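Local coordinates for putative uncharacterized protein TCIL3000_10_9440 (Trypanosoma congolense, PDB 5KMX) that is of unknown function but is an insect-stage surface antigen of a trypanosome, anchored in the membrane, whose bilobed ectodomain may act as a sensor, at residues R117-D120 with E121-K125; L180-Y184 with D185-G189; D207-I210 with A211-L215. All coordinates share one frame; numbering follows the deposited sequence.

Interaction 1: residues R117-D120 with E121-K125; sequences RKHD and EFRNK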
loop_
_atom_site.group_PDB
_atom_site.type_symbol
_atom_site.label_atom_id
_atom_site.label_comp_id
_atom_site.label_asym_id
_atom_site.label_seq_id
_atom_site.Cartn_x
_atom_site.Cartn_y
_atom_site.Cartn_z
ATOM N N ARG A 117 20.562 -24.860 8.326
ATOM C CA ARG A 117 19.874 -25.386 7.149
ATOM C C ARG A 117 18.824 -24.413 6.611
ATOM O O ARG A 117 18.648 -24.290 5.399
ATOM C CB ARG A 117 19.221 -26.730 7.481
ATOM C CG ARG A 117 18.382 -27.335 6.360
ATOM C CD ARG A 117 19.229 -27.747 5.163
ATOM N NE ARG A 117 18.403 -28.224 4.054
ATOM C CZ ARG A 117 17.948 -27.461 3.061
ATOM N NH1 ARG A 117 18.237 -26.166 3.014
ATOM N NH2 ARG A 117 17.201 -27.998 2.105
ATOM N N LYS A 118 18.118 -23.739 7.512
ATOM C CA LYS A 118 17.089 -22.782 7.114
ATOM C C LYS A 118 17.686 -21.424 6.753
ATOM O O LYS A 118 17.009 -20.573 6.172
ATOM C CB LYS A 118 16.057 -22.611 8.231
ATOM C CG LYS A 118 15.105 -23.786 8.388
ATOM C CD LYS A 118 13.941 -23.433 9.302
ATOM C CE LYS A 118 12.930 -24.566 9.386
ATOM N NZ LYS A 118 13.506 -25.793 10.002
ATOM N N HIS A 119 18.954 -21.228 7.098
ATOM C CA HIS A 119 19.625 -19.953 6.877
ATOM C C HIS A 119 20.128 -19.810 5.442
ATOM O O HIS A 119 19.886 -18.793 4.792
ATOM C CB HIS A 119 20.786 -19.798 7.863
ATOM C CG HIS A 119 21.663 -18.615 7.591
ATOM N ND1 HIS A 119 22.999 -18.590 7.926
ATOM C CD2 HIS A 119 21.393 -17.413 7.030
ATOM C CE1 HIS A 119 23.518 -17.427 7.572
ATOM N NE2 HIS A 119 22.565 -16.695 7.026
ATOM N N ASP A 120 20.827 -20.825 4.945
ATOM C CA ASP A 120 21.441 -20.736 3.623
ATOM C C ASP A 120 20.417 -20.853 2.495
ATOM O O ASP A 120 20.690 -20.439 1.369
ATOM C CB ASP A 120 22.529 -21.806 3.447
ATOM C CG ASP A 120 22.152 -23.138 4.062
ATOM O OD1 ASP A 120 20.946 -23.375 4.280
ATOM O OD2 ASP A 120 23.064 -23.951 4.325
ATOM N N GLU A 121 19.244 -21.409 2.785
ATOM C CA GLU A 121 18.180 -21.445 1.788
ATOM C C GLU A 121 17.575 -20.049 1.674
ATOM O O GLU A 121 17.333 -19.560 0.571
ATOM C CB GLU A 121 17.113 -22.488 2.142
ATOM C CG GLU A 121 16.336 -22.215 3.417
ATOM C CD GLU A 121 15.373 -23.337 3.759
ATOM O OE1 GLU A 121 15.842 -24.463 4.028
ATOM O OE2 GLU A 121 14.148 -23.095 3.752
ATOM N N PHE A 122 17.351 -19.409 2.821
ATOM C CA PHE A 122 16.947 -18.007 2.855
ATOM C C PHE A 122 17.950 -17.187 2.056
ATOM O O PHE A 122 17.580 -16.277 1.312
ATOM C CB PHE A 122 16.865 -17.498 4.301
ATOM C CG PHE A 122 16.533 -16.032 4.420
ATOM C CD1 PHE A 122 17.511 -15.065 4.238
ATOM C CD2 PHE A 122 15.247 -15.623 4.732
ATOM C CE1 PHE A 122 17.208 -13.720 4.347
ATOM C CE2 PHE A 122 14.941 -14.279 4.848
ATOM C CZ PHE A 122 15.923 -13.328 4.656
ATOM N N ARG A 123 19.224 -17.527 2.218
ATOM C CA ARG A 123 20.302 -16.886 1.480
ATOM C C ARG A 123 20.143 -17.145 -0.011
ATOM O O ARG A 123 20.266 -16.236 -0.831
ATOM C CB ARG A 123 21.657 -17.405 1.957
ATOM C CG ARG A 123 22.822 -16.483 1.659
ATOM C CD ARG A 123 24.148 -17.210 1.827
ATOM N NE ARG A 123 25.258 -16.287 2.071
ATOM C CZ ARG A 123 26.118 -16.372 3.086
ATOM N NH1 ARG A 123 27.083 -15.471 3.200
ATOM N NH2 ARG A 123 26.030 -17.345 3.988
ATOM N N ASN A 124 19.854 -18.398 -0.350
ATOM C CA ASN A 124 19.726 -18.813 -1.740
ATOM C C ASN A 124 18.493 -18.197 -2.401
ATOM O O ASN A 124 18.567 -17.739 -3.538
ATOM C CB ASN A 124 19.668 -20.343 -1.843
ATOM C CG ASN A 124 21.012 -21.009 -1.578
ATOM O OD1 ASN A 124 22.059 -20.532 -2.020
ATOM N ND2 ASN A 124 20.982 -22.128 -0.859
ATOM N N LYS A 125 17.364 -18.188 -1.692
ATOM C CA LYS A 125 16.145 -17.556 -2.204
ATOM C C LYS A 125 16.408 -16.105 -2.584
ATOM O O LYS A 125 16.005 -15.655 -3.655
ATOM C CB LYS A 125 15.006 -17.615 -1.175
ATOM C CG LYS A 125 14.087 -18.818 -1.317
ATOM C CD LYS A 125 14.675 -20.043 -0.649
ATOM C CE LYS A 125 13.735 -21.232 -0.740
ATOM N NZ LYS A 125 14.196 -22.366 0.106
#
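R117 and E121, one turn apart, form an i to i+4 salt bridge on the solvent side of helix 116-128, extended by K125 into a network. The two side chains cross at about a right angle. The R117 chain leaves extended and then bends at chi2 (67°), which turns its guanidinium forward along the helix until NH1 lies 3.1 Å from E121 OE1. The carboxylate oxygen sits well out of the guanidinium plane, and the two planes are turned 58° apart, so this is attraction between charges with no N-H aimed at the oxygen. E121 has its CG between backbone N and carbonyl carbon (chi1 65°), which carries the chain back toward the preceding turn and brings CG to 3.3 Å from K118 O. Its other oxygen, OE2, faces the K125 ammonium at 3.7 Å from NZ, a long pair. The carboxylate therefore stands between two positive charges, which would probably favour its ionised form.

Another flank of the helix packs against the protein. H119 and F122 both meet the ring of Y99, H119 NE2 is hydrogen-bonded to Y133 OH, and F122 rests near the C126-C149 disulfide that ties this helix to strand 145-165. The extended R123 chain reaches back beside H119, its NH2 4.4 Å from the imidazole CE1. Backbone bonds from R123 N to H119 O and from N124 N to D120 O continue the helix, while R123 CB presses on D120 O at 3.2 Å.

Interaction 2: residues L180-Y184 with D185-G189; sequences LYPFY and DISQG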
loop_
_atom_site.group_PDB
_atom_site.type_symbol
_atom_site.label_atom_id
_atom_site.label_comp_id
_atom_site.label_asym_id
_atom_site.label_seq_id
_atom_site.Cartn_x
_atom_site.Cartn_y
_atom_site.Cartn_z
ATOM N N LEU A 180 -1.867 2.299 2.899
ATOM C CA LEU A 180 -1.187 1.244 3.644
ATOM C C LEU A 180 -0.237 1.824 4.686
ATOM O O LEU A 180 0.494 2.773 4.407
ATOM C CB LEU A 180 -0.405 0.334 2.692
ATOM C CG LEU A 180 -1.173 -0.325 1.545
ATOM C CD1 LEU A 180 -0.201 -1.051 0.628
ATOM C CD2 LEU A 180 -2.231 -1.282 2.076
ATOM N N TYR A 181 -0.261 1.255 5.887
ATOM C CA TYR A 181 0.736 1.561 6.908
ATOM C C TYR A 181 2.112 1.275 6.322
ATOM O O TYR A 181 2.271 0.295 5.602
ATOM C CB TYR A 181 0.495 0.720 8.167
ATOM C CG TYR A 181 1.508 0.930 9.275
ATOM C CD1 TYR A 181 2.745 0.297 9.244
ATOM C CD2 TYR A 181 1.222 1.750 10.358
ATOM C CE1 TYR A 181 3.671 0.484 10.253
ATOM C CE2 TYR A 181 2.141 1.941 11.374
ATOM C CZ TYR A 181 3.363 1.306 11.317
ATOM O OH TYR A 181 4.281 1.493 12.325
ATOM N N PRO A 182 3.119 2.111 6.624
ATOM C CA PRO A 182 3.164 3.316 7.463
ATOM C C PRO A 182 2.731 4.604 6.750
ATOM O O PRO A 182 3.016 5.697 7.238
ATOM C CB PRO A 182 4.638 3.391 7.861
ATOM C CG PRO A 182 5.351 2.813 6.697
ATOM C CD PRO A 182 4.465 1.720 6.170
ATOM N N PHE A 183 2.068 4.463 5.605
ATOM C CA PHE A 183 1.431 5.587 4.916
ATOM C C PHE A 183 2.427 6.581 4.318
ATOM O O PHE A 183 2.149 7.779 4.257
ATOM C CB PHE A 183 0.483 6.326 5.869
ATOM C CG PHE A 183 -0.434 5.416 6.636
ATOM C CD1 PHE A 183 -1.403 4.680 5.978
ATOM C CD2 PHE A 183 -0.327 5.295 8.012
ATOM C CE1 PHE A 183 -2.247 3.841 6.673
ATOM C CE2 PHE A 183 -1.172 4.456 8.715
ATOM C CZ PHE A 183 -2.133 3.728 8.043
ATOM N N TYR A 184 3.583 6.091 3.881
ATOM C CA TYR A 184 4.521 6.922 3.130
ATOM C C TYR A 184 4.181 6.902 1.637
ATOM O O TYR A 184 3.284 6.174 1.210
ATOM C CB TYR A 184 5.963 6.447 3.344
ATOM C CG TYR A 184 6.414 6.428 4.794
ATOM C CD1 TYR A 184 6.048 7.436 5.681
ATOM C CD2 TYR A 184 7.211 5.396 5.275
ATOM C CE1 TYR A 184 6.466 7.413 7.006
ATOM C CE2 TYR A 184 7.629 5.366 6.593
ATOM C CZ TYR A 184 7.255 6.374 7.454
ATOM O OH TYR A 184 7.676 6.337 8.764
ATOM N N ASP A 185 4.894 7.709 0.854
ATOM C CA ASP A 185 4.707 7.751 -0.597
ATOM C C ASP A 185 4.952 6.374 -1.218
ATOM O O ASP A 185 4.242 5.965 -2.139
ATOM C CB ASP A 185 5.643 8.793 -1.239
ATOM C CG ASP A 185 5.077 10.205 -1.202
ATOM O OD1 ASP A 185 3.842 10.367 -1.287
ATOM O OD2 ASP A 185 5.875 11.161 -1.106
ATOM N N ILE A 186 5.944 5.655 -0.695
ATOM C CA ILE A 186 6.357 4.373 -1.262
ATOM C C ILE A 186 5.676 3.182 -0.581
ATOM O O ILE A 186 5.923 2.031 -0.943
ATOM C CB ILE A 186 7.886 4.186 -1.167
ATOM C CG1 ILE A 186 8.360 4.345 0.280
ATOM C CG2 ILE A 186 8.594 5.197 -2.051
ATOM C CD1 ILE A 186 9.731 3.773 0.539
ATOM N N SER A 187 4.823 3.457 0.401
ATOM C CA SER A 187 4.082 2.399 1.083
ATOM C C SER A 187 2.977 1.872 0.169
ATOM O O SER A 187 1.792 2.067 0.443
ATOM C CB SER A 187 3.491 2.911 2.401
ATOM O OG SER A 187 4.500 3.458 3.233
ATOM N N GLN A 188 3.372 1.209 -0.917
ATOM C CA GLN A 188 2.425 0.746 -1.928
ATOM C C GLN A 188 2.560 -0.755 -2.174
ATOM O O GLN A 188 3.437 -1.411 -1.611
ATOM C CB GLN A 188 2.632 1.514 -3.238
ATOM C CG GLN A 188 2.753 3.029 -3.068
ATOM C CD GLN A 188 1.489 3.670 -2.523
ATOM O OE1 GLN A 188 0.438 3.034 -2.451
ATOM N NE2 GLN A 188 1.586 4.939 -2.138
ATOM N N GLY A 189 1.678 -1.291 -3.013
ATOM C CA GLY A 189 1.711 -2.699 -3.360
ATOM C C GLY A 189 2.778 -2.973 -4.400
ATOM O O GLY A 189 2.575 -2.717 -5.587
#
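A cis peptide precedes P182, whose ring meets the hydroxyl of S187 across the loop, CD lying 3.4 Å from OG. That hydroxyl also takes a backbone N-H: Y184 N donates to S187 OG over 2.9 Å, with an N-H...O angle of 143°. In return S187 N makes a weak bond to Y184 O at 3.2 Å, so the two residues hold each other through both N-H groups. The serine OG is anti to its carbonyl carbon (chi1 -55°), which sets it on the side of its own backbone N, facing Y184 N. There Y184 CB also presses on it.

Two tight turns in succession form the later half of the loop between strands 169-172 and 189-191. Residues 180-183 have the form of a type VI turn, with the cis peptide in its middle and a weak bond from F183 N to L180 O. F183 then takes a positive phi, and residues 184-187 close a type I turn. S187 itself is the centre of an inverse gamma turn, spanned by the bond from Q188 N to I186 O.

The Q188 side chain bonds back to the second turn. It bends at chi2, and NE2 donates to D185 O at 2.8 Å; the bond is nearly straight (166°) and lies in the amide plane of Q188, but arrives from above the carbonyl plane of D185. Q188 OE1 bonds to Y159 N of strand 145-165. L180 lies alongside the departing chain, its CB 3.6 Å from S187 O and its CD1 3.9 Å from Q188 C. The same S187 O is hydrogen-bonded to S178 OG.

Interaction 3: residues D207-I210 with A211-L215; sequences DPFI and AFQQL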
loop_
_atom_site.group_PDB
_atom_site.type_symbol
_atom_site.label_atom_id
_atom_site.label_comp_id
_atom_site.label_asym_id
_atom_site.label_seq_id
_atom_site.Cartn_x
_atom_site.Cartn_y
_atom_site.Cartn_z
ATOM N N ASP A 207 -11.786 6.146 5.770
ATOM C CA ASP A 207 -12.096 4.794 5.319
ATOM C C ASP A 207 -11.604 3.771 6.340
ATOM O O ASP A 207 -10.490 3.897 6.849
ATOM C CB ASP A 207 -11.465 4.517 3.954
ATOM C CG ASP A 207 -12.005 3.253 3.308
ATOM O OD1 ASP A 207 -11.542 2.154 3.673
ATOM O OD2 ASP A 207 -12.894 3.359 2.438
ATOM N N PRO A 208 -12.432 2.758 6.645
ATOM C CA PRO A 208 -12.018 1.759 7.640
ATOM C C PRO A 208 -10.763 0.988 7.240
ATOM O O PRO A 208 -10.053 0.511 8.122
ATOM C CB PRO A 208 -13.229 0.820 7.734
ATOM C CG PRO A 208 -14.053 1.098 6.535
ATOM C CD PRO A 208 -13.805 2.520 6.168
ATOM N N PHE A 209 -10.495 0.871 5.941
ATOM C CA PHE A 209 -9.288 0.193 5.476
ATOM C C PHE A 209 -8.041 0.893 6.007
ATOM O O PHE A 209 -7.096 0.241 6.449
ATOM C CB PHE A 209 -9.250 0.137 3.947
ATOM C CG PHE A 209 -7.990 -0.464 3.389
ATOM C CD1 PHE A 209 -7.796 -1.836 3.393
ATOM C CD2 PHE A 209 -7.002 0.344 2.855
ATOM C CE1 PHE A 209 -6.637 -2.387 2.877
ATOM C CE2 PHE A 209 -5.842 -0.201 2.338
ATOM C CZ PHE A 209 -5.659 -1.568 2.349
ATOM N N ILE A 210 -8.049 2.222 5.965
ATOM C CA ILE A 210 -6.938 3.008 6.482
ATOM C C ILE A 210 -6.905 2.938 8.006
ATOM O O ILE A 210 -5.836 2.824 8.605
ATOM C CB ILE A 210 -7.030 4.481 6.031
ATOM C CG1 ILE A 210 -6.967 4.564 4.502
ATOM C CG2 ILE A 210 -5.909 5.306 6.664
ATOM C CD1 ILE A 210 -7.082 5.970 3.950
ATOM N N ALA A 211 -8.079 3.021 8.625
ATOM C CA ALA A 211 -8.188 2.929 10.076
ATOM C C ALA A 211 -7.710 1.562 10.542
ATOM O O ALA A 211 -7.028 1.445 11.561
ATOM C CB ALA A 211 -9.618 3.175 10.523
ATOM N N PHE A 212 -8.080 0.530 9.791
ATOM C CA PHE A 212 -7.598 -0.819 10.050
ATOM C C PHE A 212 -6.077 -0.805 9.985
ATOM O O PHE A 212 -5.408 -1.138 10.955
ATOM C CB PHE A 212 -8.186 -1.809 9.036
ATOM C CG PHE A 212 -7.953 -3.263 9.374
ATOM C CD1 PHE A 212 -7.422 -3.648 10.595
ATOM C CD2 PHE A 212 -8.274 -4.249 8.454
ATOM C CE1 PHE A 212 -7.218 -4.985 10.889
ATOM C CE2 PHE A 212 -8.069 -5.586 8.743
ATOM C CZ PHE A 212 -7.542 -5.953 9.960
ATOM N N GLN A 213 -5.546 -0.377 8.844
ATOM C CA GLN A 213 -4.103 -0.302 8.619
ATOM C C GLN A 213 -3.359 0.446 9.726
ATOM O O GLN A 213 -2.318 -0.010 10.198
ATOM C CB GLN A 213 -3.826 0.377 7.276
ATOM C CG GLN A 213 -4.058 -0.520 6.069
ATOM C CD GLN A 213 -2.892 -1.453 5.790
ATOM O OE1 GLN A 213 -1.770 -1.217 6.232
ATOM N NE2 GLN A 213 -3.158 -2.519 5.045
ATOM N N GLN A 214 -3.894 1.592 10.133
ATOM C CA GLN A 214 -3.237 2.436 11.128
ATOM C C GLN A 214 -3.201 1.775 12.501
ATOM O O GLN A 214 -2.131 1.502 13.045
ATOM C CB GLN A 214 -3.944 3.789 11.233
ATOM C CG GLN A 214 -3.300 4.750 12.226
ATOM C CD GLN A 214 -4.032 6.074 12.318
ATOM O OE1 GLN A 214 -3.547 7.099 11.841
ATOM N NE2 GLN A 214 -5.206 6.060 12.939
ATOM N N LEU A 215 -4.383 1.532 13.056
ATOM C CA LEU A 215 -4.520 1.004 14.408
ATOM C C LEU A 215 -3.845 -0.352 14.574
ATOM O O LEU A 215 -3.480 -0.744 15.683
ATOM C CB LEU A 215 -6.001 0.883 14.768
ATOM C CG LEU A 215 -6.811 2.175 14.673
ATOM C CD1 LEU A 215 -8.294 1.871 14.743
ATOM C CD2 LEU A 215 -6.403 3.139 15.776
#
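Helix 208-216 starts with D207 as its N-cap, and the first turn is closed by A211 N donating to D207 O at 3.1 Å. The D207 side chain doubles the cap: OD1 accepts from F209 N at 2.8 Å on the anti side of the carboxylate. Both oxygens also fasten the helix start to strand 53-63, OD1 through T55 OG1 and OD2 through V56 N, which accounts for the polar atoms of this buried acid.

F209, in the first turn, and Q213, in the next, lie side by side and point the same way. F209 CG, anti to the backbone N (chi1 176°), stands the ring out from the helix, and Q213 CG reaches back over one face, offset toward the rim. This CG is 4.3 Å from the ring centroid and 15° off its normal, a CH-pi contact. Beyond CG the glutamine bends, bringing NE2 to 3.8 Å from F209 CZ, with its amide plane 52° from the ring plane. The amide is held from the other end by Y181 N, which bonds to OE1.

Around the helix, A211 packs on F14 and A17 of helix 11-20, while F209 and F212 both touch L45 of strand 36-45. F212 N bonds to P208 O, and F212 CB comes within 3.1 Å of that same oxygen.

Along the chain the three contacts follow in order, each closing before the next opens. Interaction 1 stands apart, its centre about 28 Å from that of interaction 2 and about 35 Å from that of interaction 3, consistent with the bilobed shape of this ectodomain. The long strand 145-165 spans that gap, meeting helix 116-128 near one end and the 180-189 loop farther along. Interactions 2 and 3 are neighbours, with centres about 12 Å apart. L180 CD2 packs 3.5 Å from F209 CZ, and F183 CZ comes equally near, 3.5 Å, to Q214 N, so the loop packs directly on helix 208-216.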